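Local coordinates for protein DNA helicase RecQ (Deinococcus radiodurans, PDB 4Q48) that probably couples ATP hydrolysis to the unwinding of duplex DNA, translocating in the 3'-5' direction, this chain being its zinc-containing catalytic core, at residues A[59-73]-A[134-146]. Residues are numbered along the deposited sequence; the frame is centred on the assembly and turned at random.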
loop_
_atom_site.group_PDB
_atom_site.type_symbol
_atom_site.label_atom_id
_atom_site.label_comp_id
_atom_site.label_asym_id
_atom_site.label_seq_id
_atom_site.Cartn_x
_atom_site.Cartn_y
_atom_site.Cartn_z
ATOM N N PRO A 59 13.631 1.869 19.520
ATOM C CA PRO A 59 15.072 2.031 19.310
ATOM C C PRO A 59 15.594 3.410 19.747
ATOM O O PRO A 59 16.704 3.474 20.277
ATOM C CB PRO A 59 15.226 1.846 17.796
ATOM C CG PRO A 59 14.070 0.994 17.408
ATOM C CD PRO A 59 12.949 1.426 18.287
ATOM N N SER A 60 14.836 4.485 19.539
ATOM C CA SER A 60 15.291 5.794 20.003
ATOM C C SER A 60 15.484 5.802 21.532
ATOM O O SER A 60 16.385 6.468 22.062
ATOM C CB SER A 60 14.338 6.900 19.560
ATOM O OG SER A 60 14.232 6.975 18.133
ATOM N N LEU A 61 14.684 5.024 22.244
ATOM C CA LEU A 61 14.860 4.941 23.690
ATOM C C LEU A 61 16.045 4.050 24.058
ATOM O O LEU A 61 16.675 4.217 25.110
ATOM C CB LEU A 61 13.599 4.421 24.373
ATOM C CG LEU A 61 12.390 5.350 24.316
ATOM C CD1 LEU A 61 11.264 4.781 25.173
ATOM C CD2 LEU A 61 12.741 6.789 24.698
ATOM N N LEU A 62 16.331 3.076 23.209
ATOM C CA LEU A 62 17.391 2.128 23.519
ATOM C C LEU A 62 18.788 2.692 23.251
ATOM O O LEU A 62 19.723 2.418 23.999
ATOM C CB LEU A 62 17.166 0.820 22.757
ATOM C CG LEU A 62 15.978 0.087 23.372
ATOM C CD1 LEU A 62 15.377 -0.957 22.433
ATOM C CD2 LEU A 62 16.399 -0.545 24.689
ATOM N N ARG A 63 18.942 3.442 22.166
ATOM C CA ARG A 63 20.232 4.035 21.844
ATOM C C ARG A 63 20.413 5.424 22.471
ATOM O O ARG A 63 19.455 6.195 22.590
ATOM C CB ARG A 63 20.409 4.078 20.330
ATOM C CG ARG A 63 20.090 2.712 19.732
ATOM C CD ARG A 63 20.476 2.565 18.279
ATOM N NE ARG A 63 21.914 2.696 18.101
ATOM C CZ ARG A 63 22.471 3.619 17.339
ATOM N NH1 ARG A 63 21.692 4.471 16.695
ATOM N NH2 ARG A 63 23.788 3.682 17.218
ATOM N N PRO A 64 21.639 5.742 22.908
ATOM C CA PRO A 64 21.848 7.053 23.523
ATOM C C PRO A 64 21.561 8.158 22.524
ATOM O O PRO A 64 21.930 8.052 21.364
ATOM C CB PRO A 64 23.338 7.042 23.903
ATOM C CG PRO A 64 23.764 5.645 23.786
ATOM C CD PRO A 64 22.906 5.016 22.748
ATOM N N GLY A 65 20.907 9.208 22.977
ATOM C CA GLY A 65 20.629 10.339 22.120
ATOM C C GLY A 65 19.253 10.266 21.499
ATOM O O GLY A 65 18.491 9.311 21.726
ATOM N N THR A 66 18.958 11.299 20.715
ATOM C CA THR A 66 17.637 11.595 20.210
ATOM C C THR A 66 17.328 10.931 18.860
ATOM O O THR A 66 18.139 11.013 17.931
ATOM C CB THR A 66 17.498 13.086 20.046
ATOM O OG1 THR A 66 17.906 13.725 21.260
ATOM C CG2 THR A 66 16.072 13.484 19.647
ATOM N N GLY A 67 16.159 10.294 18.750
ATOM C CA GLY A 67 15.657 9.845 17.467
ATOM C C GLY A 67 15.158 11.012 16.634
ATOM O O GLY A 67 14.372 11.821 17.087
ATOM N N ILE A 68 15.591 11.085 15.387
ATOM C CA ILE A 68 15.179 12.173 14.516
ATOM C C ILE A 68 14.165 11.603 13.538
ATOM O O ILE A 68 14.528 10.850 12.649
ATOM C CB ILE A 68 16.382 12.775 13.751
ATOM C CG1 ILE A 68 17.475 13.213 14.721
ATOM C CG2 ILE A 68 15.953 13.945 12.913
ATOM C CD1 ILE A 68 16.991 14.198 15.757
ATOM N N VAL A 69 12.898 11.961 13.702
ATOM C CA VAL A 69 11.823 11.374 12.892
ATOM C C VAL A 69 11.411 12.354 11.804
ATOM O O VAL A 69 10.988 13.469 12.082
ATOM C CB VAL A 69 10.578 10.993 13.749
ATOM C CG1 VAL A 69 9.587 10.208 12.944
ATOM C CG2 VAL A 69 10.988 10.194 14.964
ATOM N N VAL A 70 11.573 11.946 10.556
ATOM C CA VAL A 70 11.150 12.780 9.460
ATOM C C VAL A 70 9.719 12.459 9.034
ATOM O O VAL A 70 9.397 11.303 8.761
ATOM C CB VAL A 70 12.075 12.606 8.280
ATOM C CG1 VAL A 70 11.935 13.784 7.340
ATOM C CG2 VAL A 70 13.492 12.476 8.773
ATOM N N SER A 71 8.866 13.478 8.992
ATOM C CA SER A 71 7.470 13.312 8.579
ATOM C C SER A 71 6.865 14.623 8.051
ATOM O O SER A 71 7.118 15.717 8.595
ATOM C CB SER A 71 6.609 12.768 9.730
ATOM O OG SER A 71 5.222 12.954 9.473
ATOM N N PRO A 72 6.055 14.514 6.991
ATOM C CA PRO A 72 5.318 15.646 6.432
ATOM C C PRO A 72 4.082 16.041 7.242
ATOM O O PRO A 72 3.646 17.193 7.152
ATOM C CB PRO A 72 4.925 15.150 5.043
ATOM C CG PRO A 72 5.127 13.650 5.056
ATOM C CD PRO A 72 5.680 13.239 6.363
ATOM N N LEU A 73 3.537 15.113 8.025
ATOM C CA LEU A 73 2.279 15.345 8.742
ATOM C C LEU A 73 2.453 16.266 9.946
ATOM O O LEU A 73 2.320 15.836 11.096
ATOM C CB LEU A 73 1.682 14.005 9.200
ATOM C CG LEU A 73 1.722 12.849 8.190
ATOM C CD1 LEU A 73 1.191 11.559 8.789
ATOM C CD2 LEU A 73 0.925 13.215 6.943
ATOM N N LEU A 134 22.630 19.120 13.756
ATOM C CA LEU A 134 22.529 17.697 13.972
ATOM C C LEU A 134 23.909 17.110 14.155
ATOM O O LEU A 134 24.106 16.184 14.950
ATOM C CB LEU A 134 21.804 17.059 12.790
ATOM C CG LEU A 134 20.295 17.364 12.803
ATOM C CD1 LEU A 134 19.660 17.032 11.475
ATOM C CD2 LEU A 134 19.617 16.581 13.919
ATOM N N GLU A 135 24.877 17.680 13.438
ATOM C CA GLU A 135 26.244 17.190 13.487
ATOM C C GLU A 135 26.831 17.385 14.879
ATOM O O GLU A 135 27.670 16.581 15.321
ATOM C CB GLU A 135 27.091 17.881 12.430
ATOM C CG GLU A 135 27.236 17.067 11.171
ATOM C CD GLU A 135 27.935 17.819 10.041
ATOM O OE1 GLU A 135 28.372 18.964 10.259
ATOM O OE2 GLU A 135 28.016 17.272 8.915
ATOM N N ARG A 136 26.361 18.430 15.570
ATOM C CA ARG A 136 26.781 18.706 16.947
ATOM C C ARG A 136 25.675 18.441 18.001
ATOM O O ARG A 136 25.678 19.031 19.076
ATOM C CB ARG A 136 27.320 20.157 17.054
ATOM C CG ARG A 136 26.473 21.249 16.389
ATOM C CD ARG A 136 27.222 22.582 16.294
ATOM N NE ARG A 136 26.389 23.797 16.266
ATOM C CZ ARG A 136 25.898 24.409 17.346
ATOM N NH1 ARG A 136 26.166 23.948 18.554
ATOM N NH2 ARG A 136 25.163 25.503 17.223
ATOM N N ALA A 137 24.756 17.528 17.694
ATOM C CA ALA A 137 23.732 17.092 18.654
ATOM C C ALA A 137 23.775 15.574 18.842
ATOM O O ALA A 137 24.170 14.836 17.934
ATOM C CB ALA A 137 22.358 17.523 18.199
ATOM N N PRO A 138 23.389 15.094 20.033
ATOM C CA PRO A 138 23.489 13.657 20.283
ATOM C C PRO A 138 22.354 12.926 19.599
ATOM O O PRO A 138 21.217 12.963 20.074
ATOM C CB PRO A 138 23.389 13.562 21.793
ATOM C CG PRO A 138 22.655 14.772 22.197
ATOM C CD PRO A 138 22.997 15.837 21.236
ATOM N N VAL A 139 22.647 12.277 18.479
ATOM C CA VAL A 139 21.595 11.672 17.685
ATOM C C VAL A 139 21.648 10.148 17.742
ATOM O O VAL A 139 22.700 9.531 17.508
ATOM C CB VAL A 139 21.680 12.132 16.210
ATOM C CG1 VAL A 139 20.631 11.439 15.382
ATOM C CG2 VAL A 139 21.548 13.636 16.110
ATOM N N ALA A 140 20.504 9.538 18.043
ATOM C CA ALA A 140 20.419 8.080 18.076
ATOM C C ALA A 140 20.136 7.483 16.688
ATOM O O ALA A 140 20.657 6.420 16.375
ATOM C CB ALA A 140 19.363 7.632 19.069
ATOM N N LEU A 141 19.326 8.151 15.864
ATOM C CA LEU A 141 19.037 7.647 14.519
ATOM C C LEU A 141 18.215 8.620 13.698
ATOM O O LEU A 141 17.795 9.664 14.179
ATOM C CB LEU A 141 18.290 6.313 14.595
ATOM C CG LEU A 141 16.965 6.360 15.378
ATOM C CD1 LEU A 141 15.743 6.522 14.428
ATOM C CD2 LEU A 141 16.813 5.156 16.302
ATOM N N PHE A 142 18.004 8.255 12.442
ATOM C CA PHE A 142 17.000 8.882 11.589
ATOM C C PHE A 142 15.897 7.887 11.247
ATOM O O PHE A 142 16.186 6.805 10.718
ATOM C CB PHE A 142 17.631 9.388 10.305
ATOM C CG PHE A 142 18.538 10.549 10.492
ATOM C CD1 PHE A 142 18.022 11.806 10.756
ATOM C CD2 PHE A 142 19.917 10.388 10.433
ATOM C CE1 PHE A 142 18.870 12.909 10.920
ATOM C CE2 PHE A 142 20.762 11.462 10.607
ATOM C CZ PHE A 142 20.234 12.733 10.851
ATOM N N ALA A 143 14.643 8.242 11.537
ATOM C CA ALA A 143 13.489 7.468 11.043
ATOM C C ALA A 143 12.775 8.266 9.996
ATOM O O ALA A 143 12.246 9.347 10.288
ATOM C CB ALA A 143 12.547 7.133 12.149
ATOM N N ILE A 144 12.757 7.746 8.771
ATOM C CA ILE A 144 11.984 8.366 7.696
ATOM C C ILE A 144 10.606 7.687 7.599
ATOM O O ILE A 144 10.478 6.567 7.094
ATOM C CB ILE A 144 12.733 8.305 6.353
ATOM C CG1 ILE A 144 14.002 9.159 6.413
ATOM C CG2 ILE A 144 11.898 8.865 5.243
ATOM C CD1 ILE A 144 15.291 8.365 6.604
ATOM N N ASP A 145 9.587 8.353 8.151
ATOM C CA ASP A 145 8.223 7.837 8.103
ATOM C C ASP A 145 7.552 8.286 6.817
ATOM O O ASP A 145 7.864 9.362 6.288
ATOM C CB ASP A 145 7.388 8.293 9.303
ATOM C CG ASP A 145 6.290 7.289 9.657
ATOM O OD1 ASP A 145 5.837 6.554 8.739
ATOM O OD2 ASP A 145 5.885 7.227 10.845
ATOM N N GLU A 146 6.628 7.454 6.338
ATOM C CA GLU A 146 6.024 7.628 5.022
ATOM C C GLU A 146 7.060 7.781 3.920
ATOM O O GLU A 146 6.984 8.719 3.115
ATOM C CB GLU A 146 5.072 8.817 5.029
ATOM C CG GLU A 146 3.690 8.417 5.523
ATOM C CD GLU A 146 3.089 9.452 6.418
ATOM O OE1 GLU A 146 3.827 10.387 6.791
ATOM O OE2 GLU A 146 1.886 9.347 6.742
#
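A143 O draws two groups of the neighbouring strand: V70 N donates to A143 O at 2.7 Å, and the CA-H of V69 leans on the same oxygen. Strands 66-70 and 139-145 run parallel here, and A143 N returns a bond to I68 O, 2.8 Å. Further on, D145 N reaches V70 O. At the other end the register slips at A140, a beta bulge: A140 N bonds T66 O from above the carbonyl plane, while I68 N takes L141 O.

I68 carries much of one face. Its CG1 lies beside the backbone N (chi1 -55°), which leads that branch across V139 at nearly a right angle, CG1 to CG1 3.7 Å, and onward to CD1 against L134 CD2, 4.0 Å. The ring of F142 runs alongside I68, pointing the same way, with CD1 3.5 Å from I68 CB; F171 meets this ring with its plane turned by about 60°. On the other face L141, with CG wedged between its backbone N and carbonyl carbon (chi1 58°), sets CD2 4.0 Å from P59 CB and near S60, whose hydroxyl is bonded to Y56 O.

Past the strands, E146 turns its carboxylate across the loop 71-73, where OE1 sits 3.4 Å from P72 CD. An alanine here would take that carboxylate away and is likely to cost P72 its contact with OE1 and open a gap beside the loop, though R158 and Y161 still flank P72. D145 OD1 accepts E146 N through its anti lone pair and also forms a salt bridge with K52, an ADP-binding residue. Strand 139-145, parallel to its neighbour 66-70, ends at D145, and D145-E146 are the Asp-Glu of the DEAH box (Walker B), as in the RecA-like, P-loop NTPase domains of helicases.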